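Aminodeoxyfutalosine deaminase (Deinococcus radiodurans, PDB 2IMR) catalyses the zinc-dependent deamination of aminodeoxyfutalosine to futalosine, a step of menaquinone biosynthesis. Local coordinates at residues F109-W117 / P257-Y267. Residues are numbered along the deposited sequence; the frame is centred on the assembly and turned at random.
Sequences FQALPYFQW and PLWDNRMPALY
Tyr267 reaches across to the backbone of Ala111 and gives it its hydroxyl proton: OH lies 2.6 Å from Ala111 O, with the carbonyl near the ring plane at the phenol edge and OH tilted 26° from the carbonyl plane. Tyr267 OH also rests 3.8 Å from Ala111 CB. A phenylalanine here would probably leave Ala111 O without this donor and the ring less firmly held against Ala111. The tight part continues at Pro113, whose CD meets Leu258 CD2 at 3.8 Å, the two side chains crossing at about a right angle, while its CG lies 3.5 Å from Leu258 O. With CG anti to the backbone N (chi1 -166°), Leu258 forks around this corner: CD2 takes the proline and CD1 lies at the edge of the Tyr114 ring, 4.0 Å from CE2. Toward solvent the contact thins. Gln110 NE2 stands loosely 3.8 Å from Met263 SD, and Leu266 CD1 brushes the Gln110 backbone; elsewhere, exposed Trp117 turns its indole edge to Pro257, CZ2 3.3 Å from Pro257 O. Inward, Tyr114 OH is hydrogen-bonded to Glu243, probably the catalytic proton donor, and its ring stacks on His244. Within this TIM-barrel amidohydrolase domain, the contact thus joins helix 106-111 and the short, weakly bonded helix 113-116, beside the active site, to the loop between helices 245-253 and 271-275, with Pro257 and Leu258 also packing on helix 245-253.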
ATOM      1  N   PHE A 109       9.621  13.575  -7.143  1.00 23.09           N
ATOM      2  CA  PHE A 109      10.898  12.900  -7.376  1.00 24.30           C
ATOM      3  C   PHE A 109      12.010  13.846  -6.921  1.00 24.55           C
ATOM      4  O   PHE A 109      12.953  13.441  -6.244  1.00 24.70           O
ATOM      5  CB  PHE A 109      11.092  12.589  -8.863  1.00 25.34           C
ATOM      6  CG  PHE A 109      10.479  11.290  -9.300  1.00 25.80           C
ATOM      7  CD1 PHE A 109      11.190  10.097  -9.187  1.00 25.87           C
ATOM      8  CD2 PHE A 109       9.186  11.254  -9.809  1.00 25.21           C
ATOM      9  CE1 PHE A 109      10.617   8.883  -9.575  1.00 24.58           C
ATOM     10  CE2 PHE A 109       8.604  10.048 -10.199  1.00 26.34           C
ATOM     11  CZ  PHE A 109       9.324   8.860 -10.080  1.00 24.90           C
ATOM     12  N   GLN A 110      11.880  15.115  -7.299  1.00 23.59           N
ATOM     13  CA  GLN A 110      12.865  16.128  -6.946  1.00 24.59           C
ATOM     14  C   GLN A 110      12.958  16.342  -5.439  1.00 23.47           C
ATOM     15  O   GLN A 110      14.030  16.635  -4.914  1.00 21.49           O
ATOM     16  CB  GLN A 110      12.527  17.458  -7.633  1.00 27.22           C
ATOM     17  CG  GLN A 110      12.721  17.442  -9.147  1.00 33.85           C
ATOM     18  CD  GLN A 110      12.515  18.807  -9.782  1.00 37.69           C
ATOM     19  OE1 GLN A 110      11.392  19.320  -9.842  1.00 41.03           O
ATOM     20  NE2 GLN A 110      13.603  19.407 -10.256  1.00 38.73           N
ATOM     21  N   ALA A 111      11.835  16.189  -4.748  1.00 21.49           N
ATOM     22  CA  ALA A 111      11.796  16.384  -3.302  1.00 21.64           C
ATOM     23  C   ALA A 111      12.498  15.281  -2.512  1.00 22.02           C
ATOM     24  O   ALA A 111      12.909  15.498  -1.374  1.00 22.55           O
ATOM     25  CB  ALA A 111      10.351  16.497  -2.845  1.00 22.08           C
ATOM     26  N   LEU A 112      12.635  14.102  -3.112  1.00 22.26           N
ATOM     27  CA  LEU A 112      13.260  12.969  -2.433  1.00 21.94           C
ATOM     28  C   LEU A 112      14.622  12.581  -3.023  1.00 22.67           C
ATOM     29  O   LEU A 112      14.704  11.877  -4.031  1.00 22.00           O
ATOM     30  CB  LEU A 112      12.303  11.773  -2.468  1.00 20.88           C
ATOM     31  CG  LEU A 112      10.883  12.076  -1.967  1.00 22.25           C
ATOM     32  CD1 LEU A 112      10.051  10.796  -1.939  1.00 23.08           C
ATOM     33  CD2 LEU A 112      10.951  12.690  -0.572  1.00 21.98           C
ATOM     34  N   PRO A 113      15.712  13.027  -2.381  1.00 22.83           N
ATOM     35  CA  PRO A 113      17.088  12.760  -2.805  1.00 24.75           C
ATOM     36  C   PRO A 113      17.430  11.310  -3.138  1.00 24.99           C
ATOM     37  O   PRO A 113      18.071  11.046  -4.157  1.00 23.20           O
ATOM     38  CB  PRO A 113      17.913  13.289  -1.634  1.00 26.83           C
ATOM     39  CG  PRO A 113      17.102  14.453  -1.176  1.00 25.71           C
ATOM     40  CD  PRO A 113      15.703  13.879  -1.177  1.00 25.57           C
ATOM     41  N   TYR A 114      17.001  10.372  -2.296  1.00 23.97           N
ATOM     42  CA  TYR A 114      17.319   8.970  -2.531  1.00 23.44           C
ATOM     43  C   TYR A 114      16.707   8.376  -3.795  1.00 23.93           C
ATOM     44  O   TYR A 114      17.154   7.329  -4.266  1.00 24.45           O
ATOM     45  CB  TYR A 114      16.975   8.121  -1.300  1.00 23.21           C
ATOM     46  CG  TYR A 114      15.557   8.238  -0.808  1.00 23.57           C
ATOM     47  CD1 TYR A 114      14.573   7.355  -1.250  1.00 24.16           C
ATOM     48  CD2 TYR A 114      15.200   9.220   0.121  1.00 22.62           C
ATOM     49  CE1 TYR A 114      13.274   7.437  -0.781  1.00 23.16           C
ATOM     50  CE2 TYR A 114      13.896   9.314   0.597  1.00 23.78           C
ATOM     51  CZ  TYR A 114      12.938   8.416   0.141  1.00 24.23           C
ATOM     52  OH  TYR A 114      11.646   8.493   0.607  1.00 26.90           O
ATOM     53  N   PHE A 115      15.691   9.031  -4.350  1.00 23.34           N
ATOM     54  CA  PHE A 115      15.106   8.542  -5.592  1.00 26.11           C
ATOM     55  C   PHE A 115      16.110   8.854  -6.698  1.00 27.35           C
ATOM     56  O   PHE A 115      16.282   8.081  -7.639  1.00 27.32           O
ATOM     57  CB  PHE A 115      13.781   9.245  -5.904  1.00 25.14           C
ATOM     58  CG  PHE A 115      12.568   8.489  -5.444  1.00 25.14           C
ATOM     59  CD1 PHE A 115      12.333   8.276  -4.089  1.00 24.40           C
ATOM     60  CD2 PHE A 115      11.654   7.995  -6.367  1.00 26.03           C
ATOM     61  CE1 PHE A 115      11.204   7.586  -3.661  1.00 24.71           C
ATOM     62  CE2 PHE A 115      10.520   7.299  -5.948  1.00 26.77           C
ATOM     63  CZ  PHE A 115      10.295   7.096  -4.590  1.00 25.84           C
ATOM     64  N   GLN A 116      16.770   9.999  -6.567  1.00 28.32           N
ATOM     65  CA  GLN A 116      17.758  10.445  -7.541  1.00 29.72           C
ATOM     66  C   GLN A 116      19.002   9.561  -7.530  1.00 28.62           C
ATOM     67  O   GLN A 116      19.659   9.383  -8.558  1.00 28.43           O
ATOM     68  CB  GLN A 116      18.163  11.892  -7.243  1.00 32.31           C
ATOM     69  CG  GLN A 116      17.002  12.877  -7.214  1.00 35.17           C
ATOM     70  CD  GLN A 116      16.235  12.907  -8.521  1.00 38.40           C
ATOM     71  OE1 GLN A 116      16.824  13.055  -9.594  1.00 40.71           O
ATOM     72  NE2 GLN A 116      14.913  12.771  -8.438  1.00 38.55           N
ATOM     73  N   TRP A 117      19.326   9.006  -6.367  1.00 27.87           N
ATOM     74  CA  TRP A 117      20.505   8.159  -6.246  1.00 25.64           C
ATOM     75  C   TRP A 117      20.376   6.863  -7.039  1.00 24.71           C
ATOM     76  O   TRP A 117      21.367   6.171  -7.270  1.00 23.11           O
ATOM     77  CB  TRP A 117      20.795   7.855  -4.771  1.00 26.81           C
ATOM     78  CG  TRP A 117      20.981   9.097  -3.940  1.00 28.96           C
ATOM     79  CD1 TRP A 117      21.350  10.334  -4.389  1.00 29.65           C
ATOM     80  CD2 TRP A 117      20.804   9.224  -2.522  1.00 28.20           C
ATOM     81  NE1 TRP A 117      21.407  11.221  -3.343  1.00 29.95           N
ATOM     82  CE2 TRP A 117      21.078  10.569  -2.185  1.00 29.10           C
ATOM     83  CE3 TRP A 117      20.437   8.333  -1.503  1.00 27.62           C
ATOM     84  CZ2 TRP A 117      20.996  11.046  -0.870  1.00 28.10           C
ATOM     85  CZ3 TRP A 117      20.355   8.811  -0.192  1.00 27.39           C
ATOM     86  CH2 TRP A 117      20.633  10.154   0.109  1.00 28.85           C
ATOM     87  N   PRO A 257      22.638  12.608   4.666  1.00 22.99           N
ATOM     88  CA  PRO A 257      22.535  12.509   3.207  1.00 23.60           C
ATOM     89  C   PRO A 257      21.232  12.947   2.540  1.00 22.45           C
ATOM     90  O   PRO A 257      21.254  13.388   1.396  1.00 22.54           O
ATOM     91  CB  PRO A 257      22.844  11.038   2.937  1.00 23.44           C
ATOM     92  CG  PRO A 257      23.777  10.687   4.052  1.00 25.02           C
ATOM     93  CD  PRO A 257      23.105  11.330   5.234  1.00 23.86           C
ATOM     94  N   LEU A 258      20.103  12.812   3.229  1.00 20.43           N
ATOM     95  CA  LEU A 258      18.833  13.221   2.634  1.00 20.77           C
ATOM     96  C   LEU A 258      18.722  14.739   2.708  1.00 20.59           C
ATOM     97  O   LEU A 258      18.766  15.428   1.692  1.00 21.60           O
ATOM     98  CB  LEU A 258      17.645  12.581   3.370  1.00 19.27           C
ATOM     99  CG  LEU A 258      16.268  12.638   2.681  1.00 20.72           C
ATOM    100  CD1 LEU A 258      15.274  11.801   3.476  1.00 18.77           C
ATOM    101  CD2 LEU A 258      15.770  14.071   2.568  1.00 18.94           C
ATOM    102  N   TRP A 259      18.594  15.253   3.924  1.00 20.67           N
ATOM    103  CA  TRP A 259      18.464  16.686   4.125  1.00 22.44           C
ATOM    104  C   TRP A 259      19.611  17.493   3.525  1.00 23.13           C
ATOM    105  O   TRP A 259      19.382  18.476   2.814  1.00 23.04           O
ATOM    106  CB  TRP A 259      18.353  17.006   5.620  1.00 22.46           C
ATOM    107  CG  TRP A 259      18.083  18.456   5.873  1.00 24.58           C
ATOM    108  CD1 TRP A 259      18.970  19.398   6.325  1.00 24.47           C
ATOM    109  CD2 TRP A 259      16.852  19.144   5.634  1.00 23.79           C
ATOM    110  NE1 TRP A 259      18.360  20.633   6.381  1.00 23.39           N
ATOM    111  CE2 TRP A 259      17.061  20.503   5.962  1.00 24.36           C
ATOM    112  CE3 TRP A 259      15.590  18.742   5.174  1.00 24.61           C
ATOM    113  CZ2 TRP A 259      16.053  21.462   5.842  1.00 24.47           C
ATOM    114  CZ3 TRP A 259      14.589  19.695   5.056  1.00 24.06           C
ATOM    115  CH2 TRP A 259      14.828  21.042   5.389  1.00 24.51           C
ATOM    116  N   ASP A 260      20.845  17.083   3.796  1.00 24.08           N
ATOM    117  CA  ASP A 260      21.996  17.828   3.293  1.00 24.83           C
ATOM    118  C   ASP A 260      22.178  17.802   1.779  1.00 24.99           C
ATOM    119  O   ASP A 260      23.045  18.494   1.247  1.00 24.01           O
ATOM    120  CB  ASP A 260      23.279  17.346   3.978  1.00 25.52           C
ATOM    121  CG  ASP A 260      23.223  17.488   5.491  1.00 26.75           C
ATOM    122  OD1 ASP A 260      22.298  18.162   5.997  1.00 26.28           O
ATOM    123  OD2 ASP A 260      24.107  16.931   6.174  1.00 27.87           O
ATOM    124  N   ASN A 261      21.358  17.020   1.083  1.00 26.38           N
ATOM    125  CA  ASN A 261      21.460  16.919  -0.375  1.00 26.88           C
ATOM    126  C   ASN A 261      20.152  17.264  -1.091  1.00 25.96           C
ATOM    127  O   ASN A 261      19.971  16.951  -2.265  1.00 25.43           O
ATOM    128  CB  ASN A 261      21.909  15.506  -0.758  1.00 30.31           C
ATOM    129  CG  ASN A 261      23.309  15.190  -0.262  1.00 33.30           C
ATOM    130  OD1 ASN A 261      23.573  14.095   0.242  1.00 35.80           O
ATOM    131  ND2 ASN A 261      24.218  16.149  -0.407  1.00 33.11           N
ATOM    132  N   ARG A 262      19.245  17.918  -0.372  1.00 25.50           N
ATOM    133  CA  ARG A 262      17.953  18.321  -0.922  1.00 23.67           C
ATOM    134  C   ARG A 262      18.140  19.527  -1.832  1.00 24.11           C
ATOM    135  O   ARG A 262      19.213  20.135  -1.861  1.00 23.29           O
ATOM    136  CB  ARG A 262      17.018  18.739   0.214  1.00 24.03           C
ATOM    137  CG  ARG A 262      17.450  20.065   0.861  1.00 25.29           C
ATOM    138  CD  ARG A 262      16.588  20.457   2.048  1.00 22.71           C
ATOM    139  NE  ARG A 262      16.966  21.763   2.595  1.00 22.24           N
ATOM    140  CZ  ARG A 262      18.115  22.027   3.215  1.00 22.65           C
ATOM    141  NH1 ARG A 262      19.030  21.077   3.380  1.00 19.43           N
ATOM    142  NH2 ARG A 262      18.351  23.250   3.677  1.00 21.67           N
ATOM    143  N   MET A 263      17.095  19.865  -2.580  1.00 23.97           N
ATOM    144  CA  MET A 263      17.126  21.048  -3.431  1.00 26.35           C
ATOM    145  C   MET A 263      16.606  22.118  -2.477  1.00 25.56           C
ATOM    146  O   MET A 263      15.439  22.099  -2.099  1.00 23.35           O
ATOM    147  CB  MET A 263      16.191  20.879  -4.628  1.00 28.96           C
ATOM    148  CG  MET A 263      16.669  19.825  -5.612  1.00 35.34           C
ATOM    149  SD  MET A 263      15.656  19.744  -7.098  1.00 42.86           S
ATOM    150  CE  MET A 263      16.398  21.060  -8.078  1.00 40.19           C
ATOM    151  N   PRO A 264      17.479  23.053  -2.064  1.00 26.98           N
ATOM    152  CA  PRO A 264      17.174  24.149  -1.136  1.00 26.28           C
ATOM    153  C   PRO A 264      15.894  24.962  -1.328  1.00 25.87           C
ATOM    154  O   PRO A 264      15.212  25.283  -0.352  1.00 23.97           O
ATOM    155  CB  PRO A 264      18.437  25.017  -1.199  1.00 28.39           C
ATOM    156  CG  PRO A 264      18.985  24.731  -2.560  1.00 29.27           C
ATOM    157  CD  PRO A 264      18.810  23.246  -2.666  1.00 26.99           C
ATOM    158  N   ALA A 265      15.561  25.290  -2.571  1.00 24.52           N
ATOM    159  CA  ALA A 265      14.370  26.086  -2.837  1.00 25.37           C
ATOM    160  C   ALA A 265      13.055  25.368  -2.531  1.00 24.24           C
ATOM    161  O   ALA A 265      12.021  26.010  -2.373  1.00 26.61           O
ATOM    162  CB  ALA A 265      14.380  26.559  -4.292  1.00 25.82           C
ATOM    163  N   LEU A 266      13.092  24.043  -2.430  1.00 23.70           N
ATOM    164  CA  LEU A 266      11.878  23.269  -2.171  1.00 22.69           C
ATOM    165  C   LEU A 266      11.496  23.118  -0.700  1.00 21.11           C
ATOM    166  O   LEU A 266      10.419  22.603  -0.393  1.00 18.24           O
ATOM    167  CB  LEU A 266      12.011  21.869  -2.775  1.00 25.56           C
ATOM    168  CG  LEU A 266      12.383  21.724  -4.252  1.00 28.81           C
ATOM    169  CD1 LEU A 266      12.276  20.254  -4.648  1.00 29.69           C
ATOM    170  CD2 LEU A 266      11.462  22.566  -5.113  1.00 29.75           C
ATOM    171  N   TYR A 267      12.362  23.569   0.203  1.00 18.79           N
ATOM    172  CA  TYR A 267      12.103  23.428   1.636  1.00 19.24           C
ATOM    173  C   TYR A 267      12.528  24.630   2.474  1.00 19.28           C
ATOM    174  O   TYR A 267      13.311  25.464   2.029  1.00 17.91           O
ATOM    175  CB  TYR A 267      12.911  22.260   2.223  1.00 18.43           C
ATOM    176  CG  TYR A 267      12.624  20.866   1.726  1.00 18.47           C
ATOM    177  CD1 TYR A 267      13.217  20.374   0.560  1.00 18.49           C
ATOM    178  CD2 TYR A 267      11.824  20.007   2.473  1.00 18.01           C
ATOM    179  CE1 TYR A 267      13.018  19.045   0.160  1.00 18.43           C
ATOM    180  CE2 TYR A 267      11.620  18.688   2.088  1.00 19.15           C
ATOM    181  CZ  TYR A 267      12.218  18.212   0.935  1.00 18.86           C
ATOM    182  OH  TYR A 267      11.999  16.905   0.572  1.00 17.61           O
TER